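Local coordinates for Agap007691-pb (PDB 5C98), which is a mosquito serpin of unknown function that may inhibit serine proteases and perhaps take part in insect immunity, at residues E27-C32 with L367-F372; C217-L222 with L262-E267; V227-D232 with L237-L242; L242-G247 with R251-S256. One frame throughout, in Å; residues are numbered along the deposited sequence.

Interaction 1: E27-C32 with L367-F372; sequences EYFKAC and LQVGNF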
loop_
_atom_site.group_PDB
_atom_site.type_symbol
_atom_site.label_atom_id
_atom_site.label_comp_id
_atom_site.label_asym_id
_atom_site.label_seq_id
_atom_site.Cartn_x
_atom_site.Cartn_y
_atom_site.Cartn_z
ATOM N N GLU A 27 -6.836 -4.419 9.405
ATOM C CA GLU A 27 -6.960 -5.875 9.415
ATOM C C GLU A 27 -6.031 -6.511 8.395
ATOM O O GLU A 27 -5.367 -7.514 8.676
ATOM C CB GLU A 27 -8.400 -6.270 9.094
ATOM C CG GLU A 27 -9.373 -6.013 10.244
ATOM C CD GLU A 27 -10.820 -6.146 9.837
ATOM O OE1 GLU A 27 -11.131 -6.017 8.627
ATOM O OE2 GLU A 27 -11.657 -6.364 10.742
ATOM N N TYR A 28 -5.975 -5.945 7.194
ATOM C CA TYR A 28 -5.098 -6.471 6.161
ATOM C C TYR A 28 -3.640 -6.394 6.598
ATOM O O TYR A 28 -2.869 -7.341 6.411
ATOM C CB TYR A 28 -5.320 -5.638 4.907
ATOM C CG TYR A 28 -4.615 -6.102 3.650
ATOM C CD1 TYR A 28 -3.271 -5.859 3.439
ATOM C CD2 TYR A 28 -5.327 -6.715 2.631
ATOM C CE1 TYR A 28 -2.654 -6.230 2.261
ATOM C CE2 TYR A 28 -4.710 -7.095 1.462
ATOM C CZ TYR A 28 -3.397 -6.859 1.281
ATOM O OH TYR A 28 -2.767 -7.210 0.090
ATOM N N PHE A 29 -3.236 -5.256 7.149
ATOM C CA PHE A 29 -1.846 -5.125 7.576
ATOM C C PHE A 29 -1.497 -6.138 8.658
ATOM O O PHE A 29 -0.414 -6.723 8.625
ATOM C CB PHE A 29 -1.537 -3.698 8.034
ATOM C CG PHE A 29 -0.089 -3.486 8.358
ATOM C CD1 PHE A 29 0.883 -3.744 7.413
ATOM C CD2 PHE A 29 0.314 -3.086 9.606
ATOM C CE1 PHE A 29 2.219 -3.586 7.702
ATOM C CE2 PHE A 29 1.665 -2.913 9.862
ATOM C CZ PHE A 29 2.583 -3.173 8.907
ATOM N N LYS A 30 -2.396 -6.365 9.617
ATOM C CA LYS A 30 -2.138 -7.379 10.637
ATOM C C LYS A 30 -1.951 -8.748 10.014
ATOM O O LYS A 30 -1.194 -9.571 10.535
ATOM C CB LYS A 30 -3.307 -7.454 11.633
ATOM C CG LYS A 30 -3.365 -6.274 12.524
ATOM C CD LYS A 30 -4.632 -6.224 13.364
ATOM C CE LYS A 30 -4.863 -4.775 13.751
ATOM N NZ LYS A 30 -5.794 -4.692 14.871
ATOM N N ALA A 31 -2.656 -9.030 8.924
ATOM C CA ALA A 31 -2.546 -10.329 8.272
ATOM C C ALA A 31 -1.260 -10.474 7.480
ATOM O O ALA A 31 -0.834 -11.607 7.239
ATOM C CB ALA A 31 -3.732 -10.536 7.323
ATOM N N CYS A 32 -0.631 -9.382 7.042
ATOM C CA CYS A 32 0.624 -9.530 6.311
ATOM C C CYS A 32 1.869 -9.105 7.083
ATOM O O CYS A 32 2.977 -9.457 6.663
ATOM C CB CYS A 32 0.558 -8.883 4.923
ATOM S SG CYS A 32 0.266 -7.155 4.899
ATOM N N LEU A 367 -3.859 5.463 3.119
ATOM C CA LEU A 367 -3.550 5.122 1.745
ATOM C C LEU A 367 -2.430 4.093 1.621
ATOM O O LEU A 367 -2.336 3.410 0.594
ATOM C CB LEU A 367 -3.144 6.402 0.990
ATOM C CG LEU A 367 -4.089 7.583 1.177
ATOM C CD1 LEU A 367 -3.590 8.704 0.287
ATOM C CD2 LEU A 367 -5.550 7.287 0.880
ATOM N N GLN A 368 -1.564 3.998 2.614
ATOM C CA GLN A 368 -0.423 3.094 2.596
ATOM C C GLN A 368 -0.057 2.883 4.052
ATOM O O GLN A 368 -0.178 3.803 4.859
ATOM C CB GLN A 368 0.776 3.706 1.854
ATOM C CG GLN A 368 1.768 2.702 1.366
ATOM C CD GLN A 368 3.039 3.376 0.844
ATOM O OE1 GLN A 368 3.759 3.989 1.630
ATOM N NE2 GLN A 368 3.326 3.235 -0.429
ATOM N N VAL A 369 0.368 1.668 4.402
ATOM C CA VAL A 369 0.735 1.343 5.775
ATOM C C VAL A 369 1.917 0.391 5.733
ATOM O O VAL A 369 2.066 -0.393 4.805
ATOM C CB VAL A 369 -0.499 0.755 6.505
ATOM C CG1 VAL A 369 -1.011 -0.474 5.799
ATOM C CG2 VAL A 369 -0.188 0.471 7.951
ATOM N N GLY A 370 2.765 0.453 6.745
ATOM C CA GLY A 370 3.935 -0.397 6.730
ATOM C C GLY A 370 4.720 -0.282 8.008
ATOM O O GLY A 370 4.259 0.292 9.002
ATOM N N ASN A 371 5.899 -0.902 7.985
ATOM C CA ASN A 371 6.794 -0.890 9.131
ATOM C C ASN A 371 8.227 -0.875 8.643
ATOM O O ASN A 371 8.531 -1.333 7.539
ATOM C CB ASN A 371 6.558 -2.096 10.040
ATOM C CG ASN A 371 6.966 -3.396 9.403
ATOM O OD1 ASN A 371 6.231 -3.951 8.605
ATOM N ND2 ASN A 371 8.129 -3.915 9.783
ATOM N N PHE A 372 9.101 -0.314 9.478
ATOM C CA PHE A 372 10.531 -0.294 9.260
ATOM C C PHE A 372 11.188 -0.936 10.470
ATOM O O PHE A 372 11.204 -0.366 11.568
ATOM C CB PHE A 372 11.019 1.136 9.020
ATOM C CG PHE A 372 12.450 1.199 8.629
ATOM C CD1 PHE A 372 12.826 0.790 7.382
ATOM C CD2 PHE A 372 13.428 1.593 9.530
ATOM C CE1 PHE A 372 14.167 0.791 6.997
ATOM C CE2 PHE A 372 14.771 1.607 9.146
ATOM C CZ PHE A 372 15.131 1.202 7.915
#
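Phe29 reaches from helix 27-32 across to Val369, Gly370 and Asn371 of strand 367-372, and its benzyl group makes every close contact from the helix. With CG anti to the backbone N (chi1 -174°), the ring runs out toward the strand. Phe29 CB begins the contact 4.0 Å from Val369 CG1. One step on, Phe29 CG and CD2 lie beneath the other methyl, Val369 CG2, which stands over one face of the ring, 4.1 Å from the Phe29 centroid and 19° off the normal: a CH-pi contact offset toward the rim. Further out, Phe29 CE1 comes to 3.7 Å from Gly370 CA. At the tip, Phe29 CZ lies 3.7 Å from Gly370 C and 3.7 Å from Asn371 OD1, which sits at the ring edge, near its plane, with ring and amide planes 48° apart. The amide nitrogen, Asn371 ND2, hydrogen-bonds Cys37 O and Ser373 OG. Strand 39-41 also packs on Phe29, through Cys39 and Val41. This joins the N-terminal helix to the last strand of the serpin B sheet by dispersion and a ring edge whose hydrogens would weakly attract the amide oxygen.

Interaction 2: C217-L222 with L262-E267; sequences CLHNEL and LAQIDE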
loop_
_atom_site.group_PDB
_atom_site.type_symbol
_atom_site.label_atom_id
_atom_site.label_comp_id
_atom_site.label_asym_id
_atom_site.label_seq_id
_atom_site.Cartn_x
_atom_site.Cartn_y
_atom_site.Cartn_z
ATOM N N CYS A 217 1.663 13.189 20.047
ATOM C CA CYS A 217 1.002 12.812 21.289
ATOM C C CYS A 217 1.626 11.544 21.845
ATOM O O CYS A 217 2.382 10.839 21.175
ATOM C CB CYS A 217 -0.506 12.628 21.113
ATOM S SG CYS A 217 -0.987 11.270 20.023
ATOM N N LEU A 218 1.347 11.298 23.111
ATOM C CA LEU A 218 1.562 9.992 23.687
ATOM C C LEU A 218 0.264 9.214 23.584
ATOM O O LEU A 218 -0.827 9.790 23.597
ATOM C CB LEU A 218 1.939 10.124 25.159
ATOM C CG LEU A 218 3.194 10.903 25.519
ATOM C CD1 LEU A 218 3.435 10.869 27.042
ATOM C CD2 LEU A 218 4.387 10.342 24.784
ATOM N N HIS A 219 0.371 7.894 23.475
ATOM C CA HIS A 219 -0.812 7.033 23.524
ATOM C C HIS A 219 -0.510 5.910 24.511
ATOM O O HIS A 219 0.118 4.906 24.165
ATOM C CB HIS A 219 -1.259 6.511 22.157
ATOM C CG HIS A 219 -2.680 6.055 22.159
ATOM N ND1 HIS A 219 -3.129 5.037 22.972
ATOM C CD2 HIS A 219 -3.769 6.519 21.502
ATOM C CE1 HIS A 219 -4.429 4.874 22.793
ATOM N NE2 HIS A 219 -4.841 5.764 21.908
ATOM N N ASN A 220 -0.929 6.086 25.767
ATOM C CA ASN A 220 -0.508 5.134 26.785
ATOM C C ASN A 220 -1.185 3.786 26.587
ATOM O O ASN A 220 -0.594 2.760 26.913
ATOM C CB ASN A 220 -0.743 5.661 28.209
ATOM C CG ASN A 220 0.284 6.699 28.658
ATOM O OD1 ASN A 220 1.357 6.872 28.070
ATOM N ND2 ASN A 220 -0.042 7.380 29.748
ATOM N N GLU A 221 -2.397 3.748 26.039
ATOM C CA GLU A 221 -3.071 2.460 25.864
ATOM C C GLU A 221 -2.431 1.638 24.751
ATOM O O GLU A 221 -2.258 0.424 24.890
ATOM C CB GLU A 221 -4.559 2.665 25.590
ATOM N N LEU A 222 -2.066 2.276 23.636
ATOM C CA LEU A 222 -1.362 1.597 22.555
ATOM C C LEU A 222 0.110 1.389 22.878
ATOM O O LEU A 222 0.759 0.541 22.254
ATOM C CB LEU A 222 -1.483 2.454 21.304
ATOM C CG LEU A 222 -1.351 1.870 19.904
ATOM C CD1 LEU A 222 -2.007 0.514 19.747
ATOM C CD2 LEU A 222 -1.997 2.851 18.948
ATOM N N LEU A 262 -6.894 5.422 15.966
ATOM C CA LEU A 262 -6.621 6.513 15.040
ATOM C C LEU A 262 -7.466 7.731 15.368
ATOM O O LEU A 262 -6.965 8.864 15.339
ATOM C CB LEU A 262 -6.847 6.056 13.597
ATOM C CG LEU A 262 -5.905 4.961 13.093
ATOM C CD1 LEU A 262 -6.240 4.536 11.661
ATOM C CD2 LEU A 262 -4.454 5.450 13.162
ATOM N N ALA A 263 -8.742 7.515 15.714
ATOM C CA ALA A 263 -9.608 8.623 16.111
ATOM C C ALA A 263 -9.109 9.285 17.386
ATOM O O ALA A 263 -9.119 10.517 17.498
ATOM C CB ALA A 263 -11.037 8.124 16.312
ATOM N N GLN A 264 -8.655 8.489 18.356
ATOM C CA GLN A 264 -8.127 9.059 19.597
ATOM C C GLN A 264 -6.857 9.849 19.334
ATOM O O GLN A 264 -6.646 10.922 19.910
ATOM C CB GLN A 264 -7.786 7.941 20.582
ATOM C CG GLN A 264 -8.977 7.233 21.165
ATOM C CD GLN A 264 -8.571 6.110 22.098
ATOM O OE1 GLN A 264 -7.689 5.313 21.778
ATOM N NE2 GLN A 264 -9.192 6.058 23.268
ATOM N N ILE A 265 -5.987 9.313 18.490
ATOM C CA ILE A 265 -4.794 10.042 18.096
ATOM C C ILE A 265 -5.171 11.378 17.474
ATOM O O ILE A 265 -4.626 12.422 17.845
ATOM C CB ILE A 265 -3.965 9.180 17.131
ATOM C CG1 ILE A 265 -3.270 8.060 17.908
ATOM C CG2 ILE A 265 -2.907 10.007 16.389
ATOM C CD1 ILE A 265 -2.726 6.973 17.043
ATOM N N ASP A 266 -6.116 11.366 16.523
ATOM C CA ASP A 266 -6.517 12.620 15.886
ATOM C C ASP A 266 -7.011 13.646 16.908
ATOM O O ASP A 266 -6.775 14.843 16.738
ATOM C CB ASP A 266 -7.577 12.351 14.820
ATOM C CG ASP A 266 -6.996 11.725 13.562
ATOM O OD1 ASP A 266 -5.774 11.853 13.347
ATOM O OD2 ASP A 266 -7.766 11.119 12.791
ATOM N N GLU A 267 -7.653 13.203 17.989
ATOM C CA GLU A 267 -8.162 14.131 18.997
ATOM C C GLU A 267 -7.055 14.650 19.907
ATOM O O GLU A 267 -7.171 15.754 20.463
ATOM C CB GLU A 267 -9.203 13.425 19.866
ATOM C CG GLU A 267 -10.389 12.874 19.103
#
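His219, at the end of strand 217-219, gives the proton on NE2 to Gln264 OE1 of helix 262-267. The bond measures 2.9 Å from His219 NE2 to Gln264 OE1, with an angle of 147° at the hydrogen. The oxygen lies in the plane of the imidazole, at its edge, but the donor stands well above the Gln264 carbonyl plane, 52° out of it; the two side chains cross at about a right angle. Beside this bond the ring carbon His219 CD2 meets Ile265 CG1 at 3.9 Å. Two residues back along the strand, on the same side, Cys217 SG touches the branch methyl Ile265 CG2 at 4.3 Å. Gln264 is extended beyond CG, which carries its amide out to the imidazole. The other ring nitrogen, His219 ND1, accepts from Leu222 N at 3.0 Å, through an angle of 163°, the donor tilted somewhat from the ring plane. The turn after the strand thus fixes the rotation of the imidazole, and the two bonds together are consistent with a neutral ring protonated on NE2. The ring of His261, about a turn before Gln264 on its helix, also meets the His219 ring, the planes steeply inclined. Helix 259-268 thereby covers the end of strand 204-219 in the serpin B sheet, while Ile265 reaches on to Val226 of strand 224-230 and Leu240 of strand 237-244.

Interaction 3: V227-D232 with L237-L242; sequences VDMPFD and LSMLVL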
loop_
_atom_site.group_PDB
_atom_site.type_symbol
_atom_site.label_atom_id
_atom_site.label_comp_id
_atom_site.label_asym_id
_atom_site.label_seq_id
_atom_site.Cartn_x
_atom_site.Cartn_y
_atom_site.Cartn_z
ATOM N N VAL A 227 4.014 10.853 16.132
ATOM C CA VAL A 227 4.164 12.127 15.448
ATOM C C VAL A 227 3.504 12.007 14.082
ATOM O O VAL A 227 3.534 10.949 13.451
ATOM C CB VAL A 227 5.638 12.562 15.276
ATOM C CG1 VAL A 227 6.291 12.925 16.610
ATOM C CG2 VAL A 227 6.442 11.517 14.498
ATOM N N ASP A 228 2.890 13.077 13.626
ATOM C CA ASP A 228 2.314 13.121 12.278
ATOM C C ASP A 228 3.200 14.046 11.452
ATOM O O ASP A 228 3.238 15.256 11.694
ATOM C CB ASP A 228 0.862 13.596 12.315
ATOM C CG ASP A 228 0.019 13.016 11.191
ATOM O OD1 ASP A 228 0.590 12.466 10.210
ATOM O OD2 ASP A 228 -1.225 13.113 11.291
ATOM N N MET A 229 3.948 13.458 10.515
ATOM C CA MET A 229 4.984 14.138 9.755
ATOM C C MET A 229 4.429 14.496 8.386
ATOM O O MET A 229 4.269 13.604 7.538
ATOM C CB MET A 229 6.191 13.224 9.600
ATOM C CG MET A 229 6.905 13.003 10.928
ATOM S SD MET A 229 8.363 11.993 10.748
ATOM C CE MET A 229 9.375 12.993 9.665
ATOM N N PRO A 230 4.115 15.748 8.115
ATOM C CA PRO A 230 3.460 16.063 6.845
ATOM C C PRO A 230 4.401 16.019 5.657
ATOM O O PRO A 230 5.584 16.339 5.741
ATOM C CB PRO A 230 2.960 17.502 7.043
ATOM C CG PRO A 230 3.862 18.074 8.071
ATOM C CD PRO A 230 4.269 16.930 8.979
ATOM N N PHE A 231 3.829 15.669 4.519
ATOM C CA PHE A 231 4.461 15.892 3.230
ATOM C C PHE A 231 4.107 17.273 2.694
ATOM O O PHE A 231 3.289 18.002 3.258
ATOM C CB PHE A 231 4.024 14.784 2.266
ATOM C CG PHE A 231 4.419 13.394 2.721
ATOM C CD1 PHE A 231 5.731 12.948 2.537
ATOM C CD2 PHE A 231 3.514 12.544 3.340
ATOM C CE1 PHE A 231 6.111 11.682 2.953
ATOM C CE2 PHE A 231 3.892 11.288 3.731
ATOM C CZ PHE A 231 5.194 10.860 3.547
ATOM N N ASP A 232 4.776 17.642 1.599
ATOM C CA ASP A 232 4.566 18.921 0.934
ATOM C C ASP A 232 3.086 19.260 0.852
ATOM O O ASP A 232 2.256 18.406 0.547
ATOM C CB ASP A 232 5.147 18.837 -0.481
ATOM C CG ASP A 232 5.076 20.159 -1.220
ATOM O OD1 ASP A 232 3.980 20.506 -1.715
ATOM O OD2 ASP A 232 6.114 20.850 -1.303
ATOM N N LEU A 237 -0.991 15.023 2.032
ATOM C CA LEU A 237 -0.679 13.765 2.702
ATOM C C LEU A 237 0.195 13.983 3.926
ATOM O O LEU A 237 0.914 14.977 4.031
ATOM C CB LEU A 237 0.079 12.822 1.773
ATOM C CG LEU A 237 -0.600 12.533 0.444
ATOM C CD1 LEU A 237 0.268 11.566 -0.356
ATOM C CD2 LEU A 237 -1.997 11.959 0.587
ATOM N N SER A 238 0.153 13.022 4.841
ATOM C CA SER A 238 0.994 13.084 6.031
ATOM C C SER A 238 1.295 11.676 6.486
ATOM O O SER A 238 0.518 10.773 6.220
ATOM C CB SER A 238 0.279 13.875 7.127
ATOM O OG SER A 238 1.179 14.177 8.186
ATOM N N MET A 239 2.424 11.499 7.167
ATOM C CA MET A 239 2.883 10.190 7.605
ATOM C C MET A 239 2.814 10.134 9.124
ATOM O O MET A 239 3.596 10.796 9.806
ATOM C CB MET A 239 4.317 9.945 7.151
ATOM C CG MET A 239 4.873 8.614 7.605
ATOM S SD MET A 239 6.523 8.214 7.014
ATOM C CE MET A 239 7.502 9.474 7.821
ATOM N N LEU A 240 1.912 9.317 9.637
ATOM C CA LEU A 240 1.847 9.074 11.065
ATOM C C LEU A 240 2.862 7.998 11.411
ATOM O O LEU A 240 2.889 6.932 10.794
ATOM C CB LEU A 240 0.430 8.637 11.426
ATOM C CG LEU A 240 -0.011 8.691 12.886
ATOM C CD1 LEU A 240 -0.102 10.105 13.387
ATOM C CD2 LEU A 240 -1.339 7.973 13.045
ATOM N N VAL A 241 3.711 8.288 12.392
ATOM C CA VAL A 241 4.745 7.360 12.820
ATOM C C VAL A 241 4.427 6.951 14.242
ATOM O O VAL A 241 4.265 7.811 15.118
ATOM C CB VAL A 241 6.154 7.953 12.742
ATOM C CG1 VAL A 241 7.190 6.910 13.124
ATOM C CG2 VAL A 241 6.435 8.482 11.344
ATOM N N LEU A 242 4.327 5.654 14.465
ATOM C CA LEU A 242 4.027 5.081 15.780
ATOM C C LEU A 242 5.283 4.379 16.273
ATOM O O LEU A 242 5.718 3.374 15.688
ATOM C CB LEU A 242 2.866 4.097 15.700
ATOM C CG LEU A 242 1.604 4.561 14.987
ATOM C CD1 LEU A 242 0.505 3.502 15.124
ATOM C CD2 LEU A 242 1.136 5.891 15.499
HETATM O O HOH W 1 -1.066 10.988 8.784
HETATM O O HOH W 2 0.441 17.577 3.186
#
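Met229 and Met239 face each other as a hydrogen-bonded antiparallel pair, their side chains side by side and pointing the same way until Met229 SD meets Met239 CE at 4.0 Å. Both chains bend at chi3, and the Met229 sulfur also lies 4.0 Å from Val241 CG2, whose side chain crosses it obliquely. Val227 and Val241, the next pair on this face, run side by side as well, with Val227 CG2 4.0 Å from Val241 CB. Beyond the strand end Phe231 turns the edge of its ring to the backbone between Leu237 and Ser238, and its CE2 touches Met239 CB at 3.7 Å. The opposite face is mixed: Leu240 CD1 lies against the Asp228 carboxylate carbon, and Ser238 OG donates to Asp228 OD1 at 2.7 Å, meeting the carboxylate from above, 66° out of its plane. A water gives a second proton to Asp228 OD1 at 2.6 Å, while OD2 of the same residue forms a salt bridge with Arg359, so this buried carboxylate is gripped at both oxygens. In the backbone, Met229 N to Met239 O and Met239 N to Met229 O, each 2.8 Å, tie the central pair. The hairpin lies in the middle of the serpin B sheet: strand 204-219 borders strand 224-230, strand 354-360 borders strand 237-244, and Phe348 of strand 346-349 packs on Val227 and Val241.

Interaction 4: L242-G247 with R251-S256; sequences LLPYDG and RQIVNS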
loop_
_atom_site.group_PDB
_atom_site.type_symbol
_atom_site.label_atom_id
_atom_site.label_comp_id
_atom_site.label_asym_id
_atom_site.label_seq_id
_atom_site.Cartn_x
_atom_site.Cartn_y
_atom_site.Cartn_z
ATOM N N LEU A 242 4.327 5.654 14.465
ATOM C CA LEU A 242 4.027 5.081 15.780
ATOM C C LEU A 242 5.283 4.379 16.273
ATOM O O LEU A 242 5.718 3.374 15.688
ATOM C CB LEU A 242 2.866 4.097 15.700
ATOM C CG LEU A 242 1.604 4.561 14.987
ATOM C CD1 LEU A 242 0.505 3.502 15.124
ATOM C CD2 LEU A 242 1.136 5.891 15.499
ATOM N N LEU A 243 5.855 4.896 17.355
ATOM C CA LEU A 243 7.099 4.384 17.914
ATOM C C LEU A 243 6.796 3.747 19.260
ATOM O O LEU A 243 6.464 4.461 20.220
ATOM C CB LEU A 243 8.079 5.546 18.080
ATOM C CG LEU A 243 9.418 5.228 18.719
ATOM C CD1 LEU A 243 10.264 4.327 17.843
ATOM C CD2 LEU A 243 10.188 6.528 19.013
ATOM N N PRO A 244 6.886 2.437 19.381
ATOM C CA PRO A 244 6.562 1.787 20.652
ATOM C C PRO A 244 7.391 2.331 21.799
ATOM O O PRO A 244 8.571 2.649 21.636
ATOM C CB PRO A 244 6.883 0.311 20.392
ATOM C CG PRO A 244 6.750 0.150 18.902
ATOM C CD PRO A 244 7.236 1.461 18.327
ATOM N N TYR A 245 6.780 2.423 22.973
ATOM C CA TYR A 245 7.550 2.751 24.156
ATOM C C TYR A 245 8.624 1.688 24.370
ATOM O O TYR A 245 8.492 0.545 23.929
ATOM C CB TYR A 245 6.643 2.719 25.389
ATOM C CG TYR A 245 5.583 3.806 25.467
ATOM C CD1 TYR A 245 5.672 4.955 24.711
ATOM C CD2 TYR A 245 4.543 3.700 26.366
ATOM C CE1 TYR A 245 4.714 5.953 24.807
ATOM C CE2 TYR A 245 3.594 4.676 26.476
ATOM C CZ TYR A 245 3.689 5.809 25.707
ATOM O OH TYR A 245 2.729 6.807 25.810
ATOM N N ASP A 246 9.683 2.057 25.086
ATOM C CA ASP A 246 10.643 1.060 25.542
ATOM C C ASP A 246 9.926 -0.056 26.289
ATOM O O ASP A 246 8.929 0.175 26.978
ATOM C CB ASP A 246 11.662 1.701 26.471
ATOM C CG ASP A 246 12.631 2.581 25.719
ATOM O OD1 ASP A 246 13.412 2.035 24.914
ATOM O OD2 ASP A 246 12.588 3.808 25.901
ATOM N N GLY A 247 10.442 -1.274 26.141
ATOM C CA GLY A 247 9.849 -2.446 26.744
ATOM C C GLY A 247 8.620 -2.973 26.042
ATOM O O GLY A 247 7.949 -3.863 26.579
ATOM N N ARG A 251 5.262 -5.553 17.369
ATOM C CA ARG A 251 4.149 -6.453 17.064
ATOM C C ARG A 251 2.938 -6.153 17.935
ATOM O O ARG A 251 1.790 -6.304 17.484
ATOM C CB ARG A 251 4.573 -7.897 17.272
ATOM C CG ARG A 251 3.577 -8.922 16.811
ATOM C CD ARG A 251 4.117 -10.320 17.078
ATOM N NE ARG A 251 4.241 -10.565 18.516
ATOM C CZ ARG A 251 5.348 -10.389 19.234
ATOM N NH1 ARG A 251 6.473 -9.970 18.671
ATOM N NH2 ARG A 251 5.326 -10.636 20.534
ATOM N N GLN A 252 3.158 -5.721 19.180
ATOM C CA GLN A 252 2.024 -5.403 20.039
ATOM C C GLN A 252 1.234 -4.211 19.504
ATOM O O GLN A 252 0.001 -4.200 19.547
ATOM C CB GLN A 252 2.507 -5.119 21.462
ATOM C CG GLN A 252 1.381 -4.966 22.458
ATOM C CD GLN A 252 1.870 -4.550 23.830
ATOM O OE1 GLN A 252 2.871 -5.065 24.333
ATOM N NE2 GLN A 252 1.165 -3.608 24.443
ATOM N N ILE A 253 1.922 -3.186 19.006
ATOM C CA ILE A 253 1.234 -2.037 18.431
ATOM C C ILE A 253 0.494 -2.457 17.169
ATOM O O ILE A 253 -0.665 -2.099 16.956
ATOM C CB ILE A 253 2.250 -0.912 18.128
ATOM C CG1 ILE A 253 2.628 -0.106 19.385
ATOM C CG2 ILE A 253 1.693 0.091 17.108
ATOM C CD1 ILE A 253 3.276 -0.851 20.494
ATOM N N VAL A 254 1.167 -3.196 16.293
ATOM C CA VAL A 254 0.574 -3.567 15.019
ATOM C C VAL A 254 -0.681 -4.398 15.249
ATOM O O VAL A 254 -1.707 -4.190 14.594
ATOM C CB VAL A 254 1.578 -4.371 14.180
ATOM C CG1 VAL A 254 0.882 -5.006 12.939
ATOM C CG2 VAL A 254 2.719 -3.505 13.753
ATOM N N ASN A 255 -0.632 -5.331 16.207
ATOM C CA ASN A 255 -1.794 -6.180 16.421
ATOM C C ASN A 255 -2.891 -5.468 17.197
ATOM O O ASN A 255 -4.077 -5.804 17.060
ATOM C CB ASN A 255 -1.372 -7.456 17.121
ATOM C CG ASN A 255 -0.772 -8.438 16.165
ATOM O OD1 ASN A 255 -1.225 -8.555 15.026
ATOM N ND2 ASN A 255 0.250 -9.152 16.612
ATOM N N SER A 256 -2.542 -4.484 18.001
ATOM C CA SER A 256 -3.508 -3.789 18.843
ATOM C C SER A 256 -4.304 -2.728 18.096
ATOM O O SER A 256 -5.469 -2.481 18.432
ATOM C CB SER A 256 -2.778 -3.105 20.000
ATOM O OG SER A 256 -2.253 -4.033 20.942
#
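Gln252 O, on the helical turn that presents Ile253 to Leu242 and Pro244, accepts two bonds from Ser256: the helical N-H at 3.0 Å from Ser256 N and, less certainly because it belongs to one of two deposited conformers, the hydroxyl at 2.7 Å from Ser256 OG. In that conformer they reach the oxygen from opposite faces of its carbonyl plane. The short helix they belong to follows a strand of the serpin B sheet through a short loop and folds back over it. Across the contact everything is apolar; on the helix, Ile253 is the one residue that makes the contact, each of its two arms meeting a different residue. Its longer arm is kinked at chi2 (61°), bringing Ile253 CD1 against the proline ring, 3.8 Å from Pro244 CB and 4.0 Å from Pro244 CG. The shorter arm, CG2, is turned to the leucine. Both partners stand on the same side of strand 242-244, two residues apart. Cys224 and Thr248 also touch Ile253, and Val226, Ile257 and Leu357 close in on Leu242, so Ile253 and Leu242 are enclosed by largely apolar neighbours. Pro244 O, meanwhile, accepts a hydrogen bond from Arg352 NH2. Leu242 takes CG anti to its carbonyl carbon (chi1 -50°), and its extended tip places CD1 4.1 Å from Ile253 CG2.

All four contacts build on the strands of the serpin B sheet, and interactions 2, 3 and 4 fall within the long loop closed by interaction 1. Interactions 3 and 4 share Leu242 on strand 237-244, their centres 18 Å apart. Interaction 2 leans on interaction 3 where Leu262 CD2 lies 4.0 Å from Leu240 CD2, and meets interaction 4 where Asn220 OD1 is 2.6 Å from Tyr245 OH, a hydrogen bond. Interaction 1 joins interaction 4 helix to helix: Phe29 CE2 touches Val254 CG1 at 3.8 Å and Lys30 NZ reaches Asn255 O at 3.0 Å. It meets interaction 3 at Leu367 CD1 and Leu237 CD2, 3.6 Å apart.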